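Local coordinates for Rab5 protein, putative (PDB 3CLV) that is a putative Rab5, a small Ras-family protein of the P-loop fold from Plasmodium falciparum, here with guanosine-5'-diphosphate bound, at residues 41-46 against 97-102; 91-96 against 197-202. One frame throughout, in Å; residues are numbered along the deposited sequence.

Contact 1 of 2, residues 41-46 against 97-102; sequences GASFCT and IWDTAG
Phe44 and Cys45 pair with Trp98 and Ile97 in the antiparallel hairpin pairing of the Ras-like fold, where the strand 92-99 runs into the Asp-Thr-Ala-Gly turn (the DxxG motif of the family) beside the nucleotide site. Cys45 and Ile97 form a hydrogen-bonded pair: Cys45 N donates to Ile97 O at 3.0 Å, and Ile97 N returns a shorter bond to Cys45 O at 2.7 Å. On the same side of the sheet, in the conformer modelled here, Cys45 SG rests 3.5 Å from Ile97 CD1. Its chi1 of 81° sets the sulfur between the backbone N and the carbonyl carbon, alongside Ile97.

Phe44 and Trp98, a non-hydrogen-bonded pair, share the other face and make a T-shaped stack. The Phe44 edge is turned to the five-membered ring of the indole, with planes at 71° and CE1 3.6 Å from Trp98 CD2. Both rings leave their strands pointing the same way, and Trp98 NE1 bonds to OD2 of Asp96 in one of its two conformers. Farther along, Asp99 N donates to Ser43 O at 3.0 Å, but water replaces the reciprocal bond, accepting from Ser43 N and donating to Asp99 O. A second water separately links Ser43 OG to Asp99 OD2. The other carboxylate oxygen, OD1, accepts from Ala101 N at 3.0 Å, met from above the carboxylate plane, and so closes an Asx turn.

The same Cys45 conformer leans on Val24 and Thr28 of helix 20-29, and Asp99 touches Lys20 at its start. Trp98 packs against Tyr113 of helix 110-114, with strand 8-13 bonded along the far edge of 92-99.

Contact 2 of 2, residues 91-96 against 197-202; sequences CNIKFD and MLAEEI
Ile93 and Phe95 meet Leu198, Ala199 and Ile202 in a buried helix-on-sheet contact, where the C-terminal helix 191-206 lies against one face of the central sheet of this Ras-like fold. The short strand and helix segments approach to 9.3 Å between axes, with their directions 120° apart.

Ala199 is the small residue at the middle. Ile93 CD1 reaches in to 3.4 Å from Ala199 O and 3.8 Å from Ala199 CB, while Phe95 CZ comes up to Ala199 N at 3.6 Å. That amide nitrogen lies in the plane of the phenyl ring, so the ring presents its edge to the helix backbone. With CG anti to the carbonyl carbon (chi1 -66°), the ring extends from the strand to the Leu198-Ala199 peptide. One turn further on, Ile202 closes the group: its CD1 touches both Ile93 CG2, at 3.8 Å, and Phe95 CE1, at 3.7 Å, and the side chain passes both in the opposite direction. Leu198 adds its CB beside Phe95 CE1.

Phe195, earlier on the same helix, makes an edge-to-face pair with Phe95, and Leu198 and Ile202 extend the layer to Ile149 of strand 149-155. All the side chains that meet here are aliphatic or aromatic, and the segments share no hydrogen bond, consistent with a contact held by van der Waals packing and the exclusion of water.

Strand 92-99 carries both contacts, one after the other: its first half gives Ile93 and Phe95 to the C-terminal helix in contact 2, and its last residues pair with strand 43-50 in contact 1. The centres are 18 Å apart, yet the two meet where Thr46 CB comes within 3.4 Å of Phe95 O. Contact 1 is the one near the nucleotide, with the side chain of Asp99 about 5 Å from the bound guanosine-5'-diphosphate. The second subunit also reaches the junction: its Arg115 forms a salt bridge with Asp96, in one of the two conformers of that aspartate, and packs on Phe44, Thr46 and Trp98.

Contact 1 of 2, residues 41-46 against 97-102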
loop_
_atom_site.group_PDB
_atom_site.type_symbol
_atom_site.label_atom_id
_atom_site.label_comp_id
_atom_site.label_asym_id
_atom_site.label_seq_id
_atom_site.Cartn_x
_atom_site.Cartn_y
_atom_site.Cartn_z
ATOM N N GLY A 41 -10.447 -2.843 12.533
ATOM C CA GLY A 41 -10.163 -2.843 11.094
ATOM C C GLY A 41 -8.961 -1.979 10.760
ATOM O O GLY A 41 -8.314 -1.450 11.661
ATOM N N ALA A 42 -8.657 -1.837 9.473
ATOM C CA ALA A 42 -7.530 -1.014 9.024
ATOM C C ALA A 42 -7.805 0.479 9.227
ATOM O O ALA A 42 -8.954 0.937 9.127
ATOM C CB ALA A 42 -7.186 -1.321 7.578
ATOM N N SER A 43 -6.744 1.228 9.526
ATOM C CA SER A 43 -6.877 2.627 9.927
ATOM C C SER A 43 -6.200 3.555 8.920
ATOM O O SER A 43 -4.969 3.611 8.869
ATOM C CB SER A 43 -6.289 2.820 11.325
ATOM O OG SER A 43 -6.478 4.138 11.794
ATOM N N PHE A 44 -7.002 4.262 8.117
ATOM C CA PHE A 44 -6.488 5.214 7.127
ATOM C C PHE A 44 -7.128 6.584 7.273
ATOM O O PHE A 44 -8.287 6.696 7.715
ATOM C CB PHE A 44 -6.802 4.770 5.691
ATOM C CG PHE A 44 -6.534 3.321 5.403
ATOM C CD1 PHE A 44 -5.226 2.841 5.315
ATOM C CD2 PHE A 44 -7.598 2.446 5.156
ATOM C CE1 PHE A 44 -4.978 1.485 5.012
ATOM C CE2 PHE A 44 -7.365 1.097 4.838
ATOM C CZ PHE A 44 -6.053 0.620 4.763
ATOM N N CYS A 45 -6.380 7.605 6.858
ATOM C CA CYS A 45 -6.909 8.966 6.758
ATOM C C CYS A 45 -6.054 9.773 5.791
ATOM O O CYS A 45 -4.935 9.399 5.467
ATOM C CB CYS A 45 -6.974 9.660 8.127
ATOM S SG CYS A 45 -5.427 10.369 8.711
ATOM N N THR A 46 -6.611 10.874 5.296
ATOM C CA THR A 46 -5.849 11.764 4.415
ATOM C C THR A 46 -5.711 13.164 5.029
ATOM O O THR A 46 -6.465 13.541 5.927
ATOM C CB THR A 46 -6.411 11.812 2.975
ATOM O OG1 THR A 46 -7.731 12.377 2.983
ATOM C CG2 THR A 46 -6.490 10.413 2.388
ATOM N N ILE A 97 -2.357 8.663 5.088
ATOM C CA ILE A 97 -1.795 8.158 6.347
ATOM C C ILE A 97 -2.346 6.801 6.732
ATOM O O ILE A 97 -3.556 6.636 6.899
ATOM C CB ILE A 97 -2.038 9.154 7.495
ATOM C CG1 ILE A 97 -1.544 10.545 7.066
ATOM C CG2 ILE A 97 -1.301 8.710 8.757
ATOM C CD1 ILE A 97 -2.278 11.706 7.763
ATOM N N TRP A 98 -1.440 5.840 6.886
ATOM C CA TRP A 98 -1.771 4.508 7.312
ATOM C C TRP A 98 -1.272 4.339 8.739
ATOM O O TRP A 98 -0.061 4.226 8.967
ATOM C CB TRP A 98 -1.102 3.458 6.403
ATOM C CG TRP A 98 -1.550 3.446 4.941
ATOM C CD1 TRP A 98 -1.929 4.508 4.180
ATOM C CD2 TRP A 98 -1.586 2.304 4.079
ATOM N NE1 TRP A 98 -2.247 4.096 2.906
ATOM C CE2 TRP A 98 -2.036 2.744 2.820
ATOM C CE3 TRP A 98 -1.300 0.940 4.260
ATOM C CZ2 TRP A 98 -2.187 1.878 1.737
ATOM C CZ3 TRP A 98 -1.451 0.084 3.191
ATOM C CH2 TRP A 98 -1.901 0.555 1.943
ATOM N N ASP A 99 -2.203 4.264 9.690
ATOM C CA ASP A 99 -1.860 4.053 11.104
ATOM C C ASP A 99 -1.780 2.563 11.380
ATOM O O ASP A 99 -2.779 1.857 11.257
ATOM C CB ASP A 99 -2.910 4.718 12.005
ATOM C CG ASP A 99 -2.677 4.492 13.497
ATOM O OD1 ASP A 99 -1.612 3.967 13.892
ATOM O OD2 ASP A 99 -3.594 4.864 14.290
ATOM N N THR A 100 -0.585 2.085 11.735
ATOM C CA THR A 100 -0.397 0.644 11.975
ATOM C C THR A 100 -1.390 0.131 13.032
ATOM O O THR A 100 -1.863 -1.001 12.937
ATOM C CB THR A 100 1.062 0.284 12.354
ATOM O OG1 THR A 100 1.471 1.062 13.483
ATOM C CG2 THR A 100 2.013 0.575 11.184
ATOM N N ALA A 101 -1.690 0.976 14.019
ATOM C CA ALA A 101 -2.787 0.786 15.000
ATOM C C ALA A 101 -2.834 -0.571 15.686
ATOM O O ALA A 101 -3.929 -1.052 16.028
ATOM C CB ALA A 101 -4.151 1.072 14.358
ATOM N N GLY A 102 -1.665 -1.172 15.897
ATOM C CA GLY A 102 -1.573 -2.491 16.535
ATOM C C GLY A 102 -0.910 -3.537 15.646
ATOM O O GLY A 102 -0.325 -4.496 16.155
HETATM O O HOH W 1 -4.369 -0.198 10.641
HETATM O O HOH W 2 -6.005 6.522 13.946
#

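Contact 2 of 2, residues 91-96 against 197-202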
loop_
_atom_site.group_PDB
_atom_site.type_symbol
_atom_site.label_atom_id
_atom_site.label_comp_id
_atom_site.label_asym_id
_atom_site.label_seq_id
_atom_site.Cartn_x
_atom_site.Cartn_y
_atom_site.Cartn_z
ATOM N N CYS A 91 3.228 22.163 -4.714
ATOM C CA CYS A 91 3.234 22.505 -3.294
ATOM C C CYS A 91 1.908 22.269 -2.574
ATOM O O CYS A 91 1.734 22.693 -1.419
ATOM C CB CYS A 91 3.652 23.962 -3.122
ATOM S SG CYS A 91 2.341 25.091 -3.597
ATOM N N ASN A 92 0.968 21.630 -3.259
ATOM C CA ASN A 92 -0.222 21.123 -2.604
ATOM C C ASN A 92 0.010 19.643 -2.321
ATOM O O ASN A 92 -0.104 18.802 -3.217
ATOM C CB ASN A 92 -1.451 21.334 -3.480
ATOM C CG ASN A 92 -2.747 21.122 -2.721
ATOM O OD1 ASN A 92 -3.130 21.938 -1.870
ATOM N ND2 ASN A 92 -3.442 20.033 -3.038
ATOM N N ILE A 93 0.361 19.341 -1.077
ATOM C CA ILE A 93 0.824 18.002 -0.722
ATOM C C ILE A 93 -0.195 17.227 0.103
ATOM O O ILE A 93 -0.542 17.618 1.225
ATOM C CB ILE A 93 2.210 18.062 -0.039
ATOM C CG1 ILE A 93 3.236 18.558 -1.065
ATOM C CG2 ILE A 93 2.612 16.690 0.539
ATOM C CD1 ILE A 93 4.290 19.441 -0.484
ATOM N N LYS A 94 -0.679 16.135 -0.485
ATOM C CA LYS A 94 -1.697 15.297 0.135
ATOM C C LYS A 94 -1.079 14.031 0.726
ATOM O O LYS A 94 -0.393 13.279 0.034
ATOM C CB LYS A 94 -2.764 14.948 -0.890
ATOM C CG LYS A 94 -3.834 14.001 -0.389
ATOM C CD LYS A 94 -4.911 13.897 -1.444
ATOM C CE LYS A 94 -5.864 12.770 -1.153
ATOM N NZ LYS A 94 -7.023 12.858 -2.099
ATOM N N PHE A 95 -1.304 13.828 2.023
ATOM C CA PHE A 95 -0.800 12.658 2.737
ATOM C C PHE A 95 -1.867 11.581 2.808
ATOM O O PHE A 95 -3.013 11.890 3.123
ATOM C CB PHE A 95 -0.366 13.051 4.161
ATOM C CG PHE A 95 0.810 13.985 4.188
ATOM C CD1 PHE A 95 2.115 13.482 4.170
ATOM C CD2 PHE A 95 0.618 15.368 4.216
ATOM C CE1 PHE A 95 3.219 14.341 4.186
ATOM C CE2 PHE A 95 1.712 16.245 4.227
ATOM C CZ PHE A 95 3.026 15.728 4.218
ATOM N N ASP A 96 -1.496 10.337 2.485
ATOM C CA ASP A 96 -2.360 9.192 2.709
ATOM C C ASP A 96 -1.777 8.443 3.911
ATOM O O ASP A 96 -0.807 7.699 3.763
ATOM C CB ASP A 96 -2.416 8.324 1.440
ATOM C CG ASP A 96 -3.083 6.964 1.662
ATOM O OD1 ASP A 96 -3.841 6.779 2.643
ATOM O OD2 ASP A 96 -2.845 6.065 0.830
ATOM N N MET A 197 6.555 19.894 8.198
ATOM C CA MET A 197 7.950 19.486 8.061
ATOM C C MET A 197 8.125 18.432 6.967
ATOM O O MET A 197 9.032 18.544 6.118
ATOM C CB MET A 197 8.491 18.973 9.401
ATOM C CG MET A 197 8.694 20.077 10.483
ATOM S SD MET A 197 9.400 19.430 12.023
ATOM C CE MET A 197 11.093 19.171 11.554
ATOM N N LEU A 198 7.252 17.417 6.983
ATOM C CA LEU A 198 7.240 16.387 5.942
ATOM C C LEU A 198 6.989 16.965 4.560
ATOM O O LEU A 198 7.688 16.622 3.611
ATOM C CB LEU A 198 6.184 15.315 6.236
ATOM C CG LEU A 198 6.497 14.335 7.373
ATOM C CD1 LEU A 198 5.315 13.373 7.594
ATOM C CD2 LEU A 198 7.787 13.561 7.060
ATOM N N ALA A 199 5.967 17.811 4.444
ATOM C CA ALA A 199 5.628 18.435 3.173
ATOM C C ALA A 199 6.787 19.298 2.632
ATOM O O ALA A 199 7.108 19.234 1.429
ATOM C CB ALA A 199 4.322 19.239 3.292
ATOM N N GLU A 200 7.414 20.086 3.509
ATOM C CA GLU A 200 8.621 20.863 3.125
ATOM C C GLU A 200 9.712 19.941 2.549
ATOM O O GLU A 200 10.315 20.225 1.519
ATOM C CB GLU A 200 9.171 21.650 4.326
ATOM C CG GLU A 200 8.256 22.787 4.796
ATOM C CD GLU A 200 8.598 23.326 6.186
ATOM O OE1 GLU A 200 9.338 22.672 6.956
ATOM O OE2 GLU A 200 8.100 24.420 6.521
ATOM N N GLU A 201 9.947 18.822 3.231
ATOM C CA GLU A 201 10.918 17.839 2.789
ATOM C C GLU A 201 10.526 17.146 1.456
ATOM O O GLU A 201 11.381 16.941 0.599
ATOM C CB GLU A 201 11.142 16.814 3.901
ATOM C CG GLU A 201 12.429 16.038 3.764
ATOM C CD GLU A 201 13.682 16.897 3.916
ATOM O OE1 GLU A 201 13.662 17.953 4.604
ATOM O OE2 GLU A 201 14.698 16.482 3.342
ATOM N N ILE A 202 9.249 16.792 1.277
ATOM C CA ILE A 202 8.810 16.217 -0.002
ATOM C C ILE A 202 9.068 17.212 -1.144
ATOM O O ILE A 202 9.590 16.834 -2.191
ATOM C CB ILE A 202 7.317 15.792 -0.003
ATOM C CG1 ILE A 202 7.090 14.602 0.935
ATOM C CG2 ILE A 202 6.860 15.423 -1.417
ATOM C CD1 ILE A 202 5.587 14.378 1.285
#